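Local coordinates for exoglucanase A (Cellulomonas fimi, PDB 7CBD), which hydrolyses beta-1,4-glucosidic linkages of cellulose with inversion of anomeric configuration, releasing cellobiose from non-reducing chain ends, through a family 6 glycoside hydrolase catalytic domain, at residues Ala23-Ala28 with Thr44-Pro49; Ala29-Ala34 with Trp415-Phe420. All blocks are in the same frame, centred on the assembly; numbering follows the deposited sequence. Where two conformers were deposited one is given.

Contact 1 (Ala23-Ala28 with Thr44-Pro49); sequences ASVNAA and TVAGQP
Val25 and Asn26 on helix 19-30 meet Val45 and Ala46, in the segment that leads out of helix 36-45. The contact is small and mostly buried. Thr44 OG1 is hydrogen-bonded to Gly432 O and Thr434 OG1, tying the helix to the C-terminal part of the chain.

Val45 is the looser partner. Val45 CG1 lies 4.4 Å from Val25 CG1, one methyl near another. Both valines also touch Phe420 of helix 417-425, so the apolar patch is shared with a third helix.

Ala46 does most of the packing. Ala46 CB points at helix 19-30 and lies 3.6 Å from Val25 CG1. That branch of Val25 lies anti to its own backbone N (chi1 173°), which carries it out toward the turn. Val25 CG1 also comes 3.7 Å from the backbone N of Ala46. The CA atoms of Val25 and Ala46 are 5.5 Å apart, a close approach, with only the alanine methyl reaching across from Ala46. From the exposed side, Asn26 bends its amide over the same methyl. Asn26 OD1 is 3.4 Å from Ala46 CB, a van der Waals contact with a carbon.

Helices 19-30 and 36-45 form an alpha-helical hairpin, and the turn leaving the second helix packs back on the first. The hairpin is inserted between strands 14-15 and 52-54 of the distorted alpha/beta barrel of family 6. The contact's centre lies about 18 Å from that of the chain.

Gly47 continues a type I beta turn that runs from Val45 to Gln48. Gln48 N donates to Val45 O at 3.0 Å, closing this turn. Gly47 N donates to Thr44 O at 3.1 Å, one residue earlier. The Gln48 backbone is extended, and its side chain rests on Phe345, Pro346 and Trp363. Pro49 carries the extended path onward.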
# COMPACT_ATOMS: atom_id res chain seq x y z
N ALA A 23 14.86 13.02 2.49
CA ALA A 23 16.16 13.36 1.91
C ALA A 23 16.31 12.75 0.52
O ALA A 23 16.85 13.39 -0.39
CB ALA A 23 17.29 12.91 2.84
N SER A 24 15.83 11.52 0.32
CA SER A 24 15.86 10.92 -1.01
C SER A 24 15.04 11.74 -2.00
O SER A 24 15.46 11.94 -3.14
CB SER A 24 15.34 9.49 -0.94
OG SER A 24 16.17 8.70 -0.11
N VAL A 25 13.87 12.22 -1.58
CA VAL A 25 13.05 13.03 -2.47
C VAL A 25 13.74 14.35 -2.79
O VAL A 25 13.79 14.78 -3.94
CB VAL A 25 11.65 13.26 -1.85
CG1 VAL A 25 10.87 14.24 -2.71
CG2 VAL A 25 10.91 11.95 -1.70
N ASN A 26 14.30 15.00 -1.77
CA ASN A 26 14.98 16.27 -2.01
C ASN A 26 16.20 16.09 -2.91
O ASN A 26 16.52 16.98 -3.71
CB ASN A 26 15.36 16.94 -0.68
CG ASN A 26 14.16 17.57 0.01
OD1 ASN A 26 13.25 18.09 -0.64
ND2 ASN A 26 14.16 17.54 1.33
N ALA A 27 16.91 14.97 -2.79
CA ALA A 27 18.01 14.71 -3.71
C ALA A 27 17.50 14.56 -5.14
O ALA A 27 18.10 15.10 -6.08
CB ALA A 27 18.79 13.47 -3.27
N ALA A 28 16.39 13.84 -5.32
CA ALA A 28 15.77 13.75 -6.64
C ALA A 28 15.39 15.13 -7.16
O ALA A 28 15.56 15.41 -8.36
CB ALA A 28 14.56 12.83 -6.59
N THR A 44 7.62 19.61 -2.54
CA THR A 44 6.35 19.47 -1.82
C THR A 44 6.12 18.03 -1.39
O THR A 44 5.69 17.77 -0.26
CB THR A 44 5.20 19.95 -2.70
OG1 THR A 44 5.42 21.31 -3.05
CG2 THR A 44 3.86 19.82 -1.97
N VAL A 45 6.41 17.08 -2.27
CA VAL A 45 6.22 15.66 -1.94
C VAL A 45 7.05 15.27 -0.72
O VAL A 45 6.60 14.48 0.12
CB VAL A 45 6.55 14.80 -3.17
CG1 VAL A 45 6.61 13.32 -2.82
CG2 VAL A 45 5.54 15.05 -4.28
N ALA A 46 8.26 15.83 -0.60
CA ALA A 46 9.18 15.49 0.49
C ALA A 46 8.62 15.81 1.87
O ALA A 46 9.11 15.26 2.87
CB ALA A 46 10.52 16.20 0.29
N GLY A 47 7.63 16.69 1.96
CA GLY A 47 7.04 17.02 3.24
C GLY A 47 5.93 16.10 3.69
O GLY A 47 5.38 16.30 4.78
N GLN A 48 5.58 15.10 2.89
CA GLN A 48 4.42 14.26 3.18
C GLN A 48 4.80 13.02 3.99
O GLN A 48 5.93 12.53 3.88
CB GLN A 48 3.75 13.84 1.88
CG GLN A 48 3.15 15.03 1.15
CD GLN A 48 2.12 15.73 2.02
OE1 GLN A 48 1.16 15.10 2.46
NE2 GLN A 48 2.33 17.02 2.30
N PRO A 49 3.87 12.51 4.79
CA PRO A 49 4.15 11.34 5.65
C PRO A 49 4.03 10.03 4.88
O PRO A 49 3.05 9.81 4.16
CB PRO A 49 3.07 11.44 6.73
CG PRO A 49 1.92 12.06 6.02
CD PRO A 49 2.52 13.05 5.04

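Contact 2 (Ala29-Ala34 with Trp415-Phe420); sequences AGRQSA and WFEEQF
Arg31 and Glu417 form a salt bridge with two hydrogen bonds, the guanidinium gripping the carboxylate side-on. Arg31 NE donates to Glu417 OE2 at 2.8 Å, nearly straight (173°) and within the guanidinium plane. The acceptor is met on its syn side but out of the carboxylate plane. Arg31 NH1 donates to the syn lone pair of Glu417 OE1, also at 2.8 Å, and this bond is more bent (146°). The two flat groups are thus twisted against each other. A bend at chi2 (79°) turns the Glu417 carboxylate to the arginine.

NE1 of Trp415 lies at the guanidinium edge, 3.6 Å from Arg31 NH1, with the planes steeply inclined. The Trp415 side chain is about 12 Å from that of Asp371, a predicted active-site residue.

One water adds a solvent bridge. It accepts from Gln32 NE2 at 3.0 Å and donates to Glu417 OE2 at 2.7 Å. OE2 therefore takes both a charged and a neutral donor.

This surface salt bridge links N- and C-terminal parts of the catalytic domain: the Gly30-Ser33 turn at the C-terminal end of helix 19-30 and the first turn of helix 417-425. Helix 36-45 lies alongside, with Leu38 and Met42 against Gln32.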
# COMPACT_ATOMS: atom_id res chain seq x y z
N ALA A 29 14.88 16.00 -6.29
CA ALA A 29 14.52 17.35 -6.71
C ALA A 29 15.75 18.11 -7.20
O ALA A 29 15.69 18.82 -8.21
CB ALA A 29 13.85 18.10 -5.56
N GLY A 30 16.87 17.97 -6.49
CA GLY A 30 18.10 18.61 -6.92
C GLY A 30 18.54 18.17 -8.30
O GLY A 30 19.07 18.97 -9.07
N ARG A 31 18.31 16.90 -8.63
CA ARG A 31 18.67 16.40 -9.95
C ARG A 31 17.73 16.90 -11.04
O ARG A 31 18.02 16.67 -12.22
CB ARG A 31 18.74 14.87 -9.93
CG ARG A 31 19.85 14.34 -9.04
CD ARG A 31 20.06 12.85 -9.19
NE ARG A 31 18.96 12.05 -8.66
CZ ARG A 31 18.87 11.61 -7.41
NH1 ARG A 31 17.85 10.86 -7.03
NH2 ARG A 31 19.80 11.94 -6.52
N GLN A 32 16.65 17.58 -10.67
CA GLN A 32 15.77 18.25 -11.63
C GLN A 32 16.08 19.74 -11.76
O GLN A 32 15.18 20.53 -12.05
CB GLN A 32 14.30 18.00 -11.28
CG GLN A 32 13.90 16.54 -11.41
CD GLN A 32 14.16 15.97 -12.79
OE1 GLN A 32 14.02 16.67 -13.80
NE2 GLN A 32 14.54 14.69 -12.85
N SER A 33 17.34 20.12 -11.57
CA SER A 33 17.74 21.52 -11.71
C SER A 33 17.35 22.09 -13.07
O SER A 33 17.05 23.28 -13.18
CB SER A 33 19.24 21.65 -11.49
OG SER A 33 19.95 20.81 -12.38
N ALA A 34 17.35 21.25 -14.11
CA ALA A 34 17.01 21.73 -15.45
C ALA A 34 15.51 21.89 -15.65
O ALA A 34 15.10 22.43 -16.68
CB ALA A 34 17.59 20.79 -16.51
N TRP A 415 15.73 3.56 -4.84
CA TRP A 415 15.21 4.74 -5.51
C TRP A 415 15.12 4.50 -7.02
O TRP A 415 16.09 4.07 -7.65
CB TRP A 415 16.09 5.96 -5.24
CG TRP A 415 15.42 7.18 -5.71
CD1 TRP A 415 15.66 7.87 -6.87
CD2 TRP A 415 14.32 7.84 -5.08
NE1 TRP A 415 14.80 8.93 -6.97
CE2 TRP A 415 13.96 8.93 -5.89
CE3 TRP A 415 13.61 7.61 -3.89
CZ2 TRP A 415 12.93 9.79 -5.56
CZ3 TRP A 415 12.58 8.48 -3.56
CH2 TRP A 415 12.26 9.55 -4.39
N PHE A 416 13.96 4.80 -7.59
CA PHE A 416 13.67 4.54 -9.00
C PHE A 416 13.48 5.90 -9.67
O PHE A 416 12.39 6.46 -9.68
CB PHE A 416 12.41 3.68 -9.08
CG PHE A 416 12.19 3.03 -10.42
CD1 PHE A 416 11.24 2.03 -10.55
CD2 PHE A 416 12.91 3.41 -11.55
CE1 PHE A 416 11.00 1.42 -11.77
CE2 PHE A 416 12.67 2.79 -12.78
CZ PHE A 416 11.72 1.80 -12.89
N GLU A 417 14.57 6.40 -10.26
CA GLU A 417 14.64 7.79 -10.72
C GLU A 417 13.53 8.13 -11.71
O GLU A 417 12.78 9.10 -11.51
CB GLU A 417 16.01 8.05 -11.35
CG GLU A 417 16.27 9.51 -11.67
CD GLU A 417 16.67 10.32 -10.44
OE1 GLU A 417 16.75 9.74 -9.34
OE2 GLU A 417 16.92 11.54 -10.58
N GLU A 418 13.43 7.36 -12.79
CA GLU A 418 12.47 7.65 -13.85
C GLU A 418 11.04 7.50 -13.34
O GLU A 418 10.16 8.29 -13.70
CB GLU A 418 12.69 6.71 -15.03
CG GLU A 418 14.07 6.81 -15.65
CD GLU A 418 14.97 5.68 -15.22
OE1 GLU A 418 15.04 5.41 -14.00
OE2 GLU A 418 15.60 5.06 -16.11
N GLN A 419 10.81 6.48 -12.52
CA GLN A 419 9.48 6.25 -11.99
C GLN A 419 9.03 7.41 -11.12
O GLN A 419 7.88 7.85 -11.20
CB GLN A 419 9.46 4.95 -11.19
CG GLN A 419 8.10 4.61 -10.62
CD GLN A 419 8.17 3.40 -9.72
OE1 GLN A 419 8.88 3.41 -8.72
NE2 GLN A 419 7.44 2.34 -10.09
N PHE A 420 9.93 7.95 -10.28
CA PHE A 420 9.53 9.08 -9.45
C PHE A 420 9.21 10.31 -10.30
O PHE A 420 8.26 11.03 -9.99
CB PHE A 420 10.59 9.42 -8.41
CG PHE A 420 10.13 10.43 -7.40
CD1 PHE A 420 9.09 10.14 -6.52
CD2 PHE A 420 10.72 11.68 -7.32
CE1 PHE A 420 8.66 11.06 -5.59
CE2 PHE A 420 10.29 12.61 -6.38
CZ PHE A 420 9.26 12.30 -5.52
O HOH W 1 14.99 13.40 -10.23

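In the fold
From the N terminus, helix 19-30 carries the first segment of contact 1 and runs into that of contact 2. Contact 1 closes a short loop, with 15 residues between its segments, most of them in helix 36-45. Contact 2 closes a very long one, with 380 residues between its segments that include most of the barrel strands. The two cross, since 44-49 falls between 29-34 and 415-420. They also touch. Trp415 CZ2 lies 3.6 Å from Ala28 CB, and Trp415 CH2 lies 3.8 Å from Val25 CG2. Together they join the N-terminal helix pair to helix 417-425 on one side of the domain.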